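Local coordinates for protein putative transcriptional regulator (Streptomyces coelicolor, PDB 2HXI) that probably binds cis-regulatory DNA and regulates transcription, as a dimeric member of the TetR family, at residues B[100-105]-B[138-143]; B[105-110]-B[222-227]. All blocks are in the same frame, centred on the assembly; numbering follows the deposited sequence.

Contact 1: residues B[100-105]-B[138-143]; sequences QRLTAV and EEVLQA
Where Arg101 and Leu102 face Ala143 and Val140, helices 98-113 and 131-146 run nearly antiparallel, the axes of the two short segments 9.4 Å apart at 158°. One flank of this interface is ionic. Arg101 meets the Glu139 carboxylate side-on, with one nitrogen for each oxygen: Arg101 NE reaches Glu139 OE2 at 2.7 Å and NH2 reaches OE1 at 3.0 Å, both bonds almost straight. The acceptors lie in the guanidinium plane, but the carboxylate is turned out of it, the two planes standing 38° apart. A bend in the arginine chain at chi3 (66°) and one in the glutamate at chi2 bring the groups together. The OE2 of this buried glutamate has a second partner in the Tyr92 hydroxyl, and the carboxylate is likely to stay ionised beside the arginine. The backbone N of Ala143 lies over one face of the guanidinium. The other flank is apolar. Leu102 CD2 sits 3.5 Å from Ala143 CB and 3.7 Å from Val140 CG1, the small alanine letting the leucine approach closely. Val105 bridges the two flanks, its CG2 lying 3.6 Å from the aliphatic Glu139 CG while CG1 faces Val140 CG2. Leu161 of helix 154-173 packs against both Leu102 and Val140. Salt bridge and apolar seam together join a near-antiparallel helix pair in the all-helical C-terminal domain of a TetR-family regulator.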
loop_
_atom_site.group_PDB
_atom_site.type_symbol
_atom_site.label_atom_id
_atom_site.label_comp_id
_atom_site.label_asym_id
_atom_site.label_seq_id
_atom_site.Cartn_x
_atom_site.Cartn_y
_atom_site.Cartn_z
ATOM N N GLN B 100 -11.135 -3.424 19.519
ATOM C CA GLN B 100 -9.835 -3.669 20.142
ATOM C C GLN B 100 -9.163 -4.921 19.507
ATOM O O GLN B 100 -7.935 -4.919 19.209
ATOM C CB GLN B 100 -10.025 -3.909 21.607
ATOM C CG GLN B 100 -10.369 -2.586 22.277
ATOM C CD GLN B 100 -10.515 -2.742 23.763
ATOM O OE1 GLN B 100 -11.356 -3.530 24.251
ATOM N NE2 GLN B 100 -9.663 -2.013 24.512
ATOM N N ARG B 101 -9.995 -5.918 19.202
ATOM C CA ARG B 101 -9.522 -7.196 18.614
ATOM C C ARG B 101 -9.015 -6.950 17.196
ATOM O O ARG B 101 -7.881 -7.378 16.837
ATOM C CB ARG B 101 -10.696 -8.209 18.602
ATOM C CG ARG B 101 -11.009 -8.740 20.014
ATOM C CD ARG B 101 -12.343 -9.512 20.032
ATOM N NE ARG B 101 -12.272 -10.736 19.249
ATOM C CZ ARG B 101 -13.325 -11.531 19.041
ATOM N NH1 ARG B 101 -14.512 -11.181 19.541
ATOM N NH2 ARG B 101 -13.174 -12.675 18.346
ATOM N N LEU B 102 -9.757 -6.196 16.403
ATOM C CA LEU B 102 -9.323 -5.946 15.016
ATOM C C LEU B 102 -8.045 -5.113 15.023
ATOM O O LEU B 102 -7.161 -5.360 14.231
ATOM C CB LEU B 102 -10.447 -5.213 14.225
ATOM C CG LEU B 102 -11.711 -6.053 13.916
ATOM C CD1 LEU B 102 -12.743 -5.142 13.194
ATOM C CD2 LEU B 102 -11.272 -7.319 13.076
ATOM N N THR B 103 -7.947 -4.196 15.990
ATOM C CA THR B 103 -6.758 -3.303 16.096
ATOM C C THR B 103 -5.560 -4.140 16.501
ATOM O O THR B 103 -4.484 -4.011 15.914
ATOM C CB THR B 103 -7.038 -2.135 17.094
ATOM O OG1 THR B 103 -8.169 -1.376 16.616
ATOM C CG2 THR B 103 -5.809 -1.229 17.150
ATOM N N ALA B 104 -5.775 -5.033 17.464
ATOM C CA ALA B 104 -4.704 -5.927 17.925
ATOM C C ALA B 104 -4.157 -6.815 16.815
ATOM O O ALA B 104 -2.937 -6.996 16.687
ATOM C CB ALA B 104 -5.160 -6.720 19.196
ATOM N N VAL B 105 -5.042 -7.425 16.047
ATOM C CA VAL B 105 -4.582 -8.183 14.912
ATOM C C VAL B 105 -3.785 -7.303 13.898
ATOM O O VAL B 105 -2.713 -7.677 13.463
ATOM C CB VAL B 105 -5.772 -8.874 14.219
ATOM C CG1 VAL B 105 -5.347 -9.522 12.842
ATOM C CG2 VAL B 105 -6.388 -9.910 15.158
ATOM N N GLU B 138 -9.937 -16.124 10.753
ATOM C CA GLU B 138 -10.933 -16.579 11.739
ATOM C C GLU B 138 -11.162 -15.423 12.763
ATOM O O GLU B 138 -12.302 -15.077 13.139
ATOM C CB GLU B 138 -10.480 -17.873 12.436
ATOM C CG GLU B 138 -11.502 -18.364 13.472
ATOM C CD GLU B 138 -12.851 -18.756 12.854
ATOM O OE1 GLU B 138 -12.987 -18.957 11.617
ATOM O OE2 GLU B 138 -13.784 -18.876 13.652
ATOM N N GLU B 139 -10.074 -14.831 13.238
ATOM C CA GLU B 139 -10.255 -13.791 14.265
ATOM C C GLU B 139 -10.919 -12.537 13.681
ATOM O O GLU B 139 -11.788 -11.919 14.351
ATOM C CB GLU B 139 -8.900 -13.487 14.921
ATOM C CG GLU B 139 -8.962 -12.250 15.901
ATOM C CD GLU B 139 -9.874 -12.435 17.131
ATOM O OE1 GLU B 139 -10.523 -13.499 17.313
ATOM O OE2 GLU B 139 -9.985 -11.449 17.912
ATOM N N VAL B 140 -10.499 -12.099 12.499
ATOM C CA VAL B 140 -11.127 -10.925 11.893
ATOM C C VAL B 140 -12.643 -11.154 11.705
ATOM O O VAL B 140 -13.497 -10.347 12.078
ATOM C CB VAL B 140 -10.411 -10.534 10.581
ATOM C CG1 VAL B 140 -11.132 -9.354 9.941
ATOM C CG2 VAL B 140 -8.918 -10.149 10.859
ATOM N N LEU B 141 -12.977 -12.333 11.189
ATOM C CA LEU B 141 -14.369 -12.634 10.894
ATOM C C LEU B 141 -15.195 -12.747 12.210
ATOM O O LEU B 141 -16.338 -12.274 12.271
ATOM C CB LEU B 141 -14.436 -13.940 10.078
ATOM C CG LEU B 141 -13.927 -13.872 8.619
ATOM C CD1 LEU B 141 -13.694 -15.240 7.909
ATOM C CD2 LEU B 141 -14.793 -12.919 7.785
ATOM N N GLN B 142 -14.633 -13.351 13.268
ATOM C CA GLN B 142 -15.338 -13.455 14.551
ATOM C C GLN B 142 -15.546 -12.037 15.102
ATOM O O GLN B 142 -16.617 -11.703 15.602
ATOM C CB GLN B 142 -14.534 -14.325 15.546
ATOM C CG GLN B 142 -14.572 -15.804 15.214
ATOM C CD GLN B 142 -15.953 -16.449 15.499
ATOM O OE1 GLN B 142 -16.893 -15.789 15.952
ATOM N NE2 GLN B 142 -16.054 -17.741 15.252
ATOM N N ALA B 143 -14.503 -11.222 15.024
ATOM C CA ALA B 143 -14.628 -9.791 15.443
ATOM C C ALA B 143 -15.720 -9.016 14.685
ATOM O O ALA B 143 -16.526 -8.318 15.311
ATOM C CB ALA B 143 -13.267 -9.071 15.377
#

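Contact 2: residues B[105-110]-B[222-227]; sequences VALRLR and AFEEIL
Phe223 is the first residue of segment 222-227 to meet helix 98-113, and it inserts its ring among Ala106, Leu107 and Arg110. Its CG stands anti to the backbone N (chi1 -177°), which carries the ring across to the neighbouring helix. Arg110 CD lies over the centre of one face of the Phe223 ring, 3.7 Å from the centroid, in a CH-pi contact. The extended arginine chain runs over the ring counter to the phenylalanine side chain; its guanidinium is too distant for more than a weak cation-pi attraction and instead forms a salt bridge with Glu172. Leu107 CD2 comes to the ring edge, 3.7 Å from Phe223 CE2; Ala106 CB lies 4.1 Å from Phe223 CZ. Replacing Phe223 with an alanine is likely to open a gap between the helices and to leave the Arg110 CD methylene without the ring face it packs on. Next in sequence, Glu224 adds its aliphatic CG, 3.9 Å from Leu107 CD2. Leu227, one turn beyond Phe223, makes a tight contact of 3.4 Å between its CD2 and Ala106 CB. With segment axes 11.3 Å apart at 151°, this is a widely spaced, near-antiparallel helix pair, bridged chiefly by one aromatic side chain, in the helical C-terminal domain of the TetR fold.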
loop_
_atom_site.group_PDB
_atom_site.type_symbol
_atom_site.label_atom_id
_atom_site.label_comp_id
_atom_site.label_asym_id
_atom_site.label_seq_id
_atom_site.Cartn_x
_atom_site.Cartn_y
_atom_site.Cartn_z
ATOM N N VAL B 105 -5.042 -7.425 16.047
ATOM C CA VAL B 105 -4.582 -8.183 14.912
ATOM C C VAL B 105 -3.785 -7.303 13.898
ATOM O O VAL B 105 -2.713 -7.677 13.463
ATOM C CB VAL B 105 -5.772 -8.874 14.219
ATOM C CG1 VAL B 105 -5.347 -9.522 12.842
ATOM C CG2 VAL B 105 -6.388 -9.910 15.158
ATOM N N ALA B 106 -4.358 -6.175 13.457
ATOM C CA ALA B 106 -3.682 -5.273 12.528
ATOM C C ALA B 106 -2.250 -4.895 13.072
ATOM O O ALA B 106 -1.243 -4.921 12.299
ATOM C CB ALA B 106 -4.524 -4.025 12.363
ATOM N N LEU B 107 -2.137 -4.603 14.378
ATOM C CA LEU B 107 -0.809 -4.251 14.917
ATOM C C LEU B 107 0.139 -5.438 14.873
ATOM O O LEU B 107 1.366 -5.240 14.643
ATOM C CB LEU B 107 -0.884 -3.709 16.354
ATOM C CG LEU B 107 -1.689 -2.388 16.383
ATOM C CD1 LEU B 107 -1.801 -1.911 17.852
ATOM C CD2 LEU B 107 -1.112 -1.318 15.493
ATOM N N ARG B 108 -0.389 -6.646 15.166
ATOM C CA ARG B 108 0.461 -7.834 15.197
ATOM C C ARG B 108 0.959 -8.072 13.788
ATOM O O ARG B 108 2.103 -8.415 13.599
ATOM C CB ARG B 108 -0.240 -9.077 15.735
ATOM C CG ARG B 108 -0.241 -9.111 17.275
ATOM C CD ARG B 108 -1.185 -10.207 17.741
ATOM N NE ARG B 108 -0.951 -10.659 19.139
ATOM C CZ ARG B 108 -0.267 -11.740 19.489
ATOM N NH1 ARG B 108 -0.163 -12.044 20.783
ATOM N NH2 ARG B 108 0.315 -12.523 18.572
ATOM N N LEU B 109 0.090 -7.895 12.794
ATOM C CA LEU B 109 0.506 -8.121 11.433
ATOM C C LEU B 109 1.558 -7.101 11.035
ATOM O O LEU B 109 2.530 -7.462 10.347
ATOM C CB LEU B 109 -0.696 -7.997 10.468
ATOM C CG LEU B 109 -1.768 -9.106 10.548
ATOM C CD1 LEU B 109 -2.996 -8.676 9.713
ATOM C CD2 LEU B 109 -1.188 -10.468 10.011
ATOM N N ARG B 110 1.361 -5.819 11.409
ATOM C CA ARG B 110 2.309 -4.802 11.032
ATOM C C ARG B 110 3.683 -5.139 11.683
ATOM O O ARG B 110 4.755 -4.983 11.054
ATOM C CB ARG B 110 1.806 -3.432 11.474
ATOM C CG ARG B 110 2.784 -2.347 11.057
ATOM C CD ARG B 110 2.313 -0.954 11.427
ATOM N NE ARG B 110 3.390 -0.008 11.185
ATOM C CZ ARG B 110 4.223 0.409 12.116
ATOM N NH1 ARG B 110 4.079 -0.032 13.363
ATOM N NH2 ARG B 110 5.192 1.258 11.772
ATOM N N ALA B 222 0.495 7.093 11.564
ATOM C CA ALA B 222 -0.433 7.184 10.412
ATOM C C ALA B 222 -1.187 5.839 10.325
ATOM O O ALA B 222 -2.415 5.858 10.234
ATOM C CB ALA B 222 0.283 7.432 9.138
ATOM N N PHE B 223 -0.465 4.702 10.401
ATOM C CA PHE B 223 -1.151 3.370 10.396
ATOM C C PHE B 223 -2.303 3.312 11.416
ATOM O O PHE B 223 -3.447 2.979 11.098
ATOM C CB PHE B 223 -0.157 2.268 10.769
ATOM C CG PHE B 223 -0.773 0.851 10.712
ATOM C CD1 PHE B 223 -0.793 0.181 9.493
ATOM C CD2 PHE B 223 -1.192 0.218 11.874
ATOM C CE1 PHE B 223 -1.299 -1.122 9.409
ATOM C CE2 PHE B 223 -1.655 -1.065 11.807
ATOM C CZ PHE B 223 -1.714 -1.721 10.564
ATOM N N GLU B 224 -1.996 3.613 12.669
ATOM C CA GLU B 224 -2.984 3.539 13.705
ATOM C C GLU B 224 -4.184 4.476 13.505
ATOM O O GLU B 224 -5.343 4.097 13.742
ATOM C CB GLU B 224 -2.284 3.796 15.030
ATOM C CG GLU B 224 -1.396 2.580 15.379
ATOM C CD GLU B 224 -0.674 2.730 16.692
ATOM O OE1 GLU B 224 -1.327 3.151 17.673
ATOM O OE2 GLU B 224 0.537 2.378 16.736
ATOM N N GLU B 225 -3.927 5.691 13.039
ATOM C CA GLU B 225 -4.989 6.693 12.859
ATOM C C GLU B 225 -5.893 6.387 11.664
ATOM O O GLU B 225 -7.126 6.585 11.701
ATOM C CB GLU B 225 -4.387 8.105 12.749
ATOM C CG GLU B 225 -3.804 8.593 14.081
ATOM C CD GLU B 225 -2.961 9.863 13.923
ATOM O OE1 GLU B 225 -3.274 10.666 13.041
ATOM O OE2 GLU B 225 -1.984 10.011 14.729
ATOM N N ILE B 226 -5.287 5.858 10.642
ATOM C CA ILE B 226 -6.042 5.488 9.436
ATOM C C ILE B 226 -6.875 4.251 9.771
ATOM O O ILE B 226 -8.059 4.123 9.373
ATOM C CB ILE B 226 -5.065 5.242 8.251
ATOM C CG1 ILE B 226 -4.408 6.554 7.732
ATOM C CG2 ILE B 226 -5.769 4.495 7.107
ATOM C CD1 ILE B 226 -3.169 6.298 6.906
ATOM N N LEU B 227 -6.265 3.309 10.483
ATOM C CA LEU B 227 -7.022 2.116 10.933
ATOM C C LEU B 227 -8.186 2.495 11.836
ATOM O O LEU B 227 -9.321 2.030 11.635
ATOM C CB LEU B 227 -6.058 1.160 11.664
ATOM C CG LEU B 227 -6.723 -0.132 12.157
ATOM C CD1 LEU B 227 -7.293 -0.972 10.994
ATOM C CD2 LEU B 227 -5.687 -0.897 12.988
#

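Helix 98-113 is common to both contacts and shows how one helix can serve two neighbours. Its earlier part packs on helix 131-146 in contact 1, its later part on helix 219-237 in contact 2. Val105 ends segment 100-105 and begins segment 105-110, but does its packing in contact 1. The contact centres are about 12 Å apart, and the two meet where Thr103 CA lies 4.1 Å from Leu227 CD2. In chain order the segments run 100-105, 105-110, 138-143 and 222-227; helix 98-113 thus packs against a helix from the middle of the C-terminal domain and against the last long helix. Helix 154-173 touches both contacts. Segments 138-143 and 222-227 also reach the second subunit, linking this core to the dimer interface.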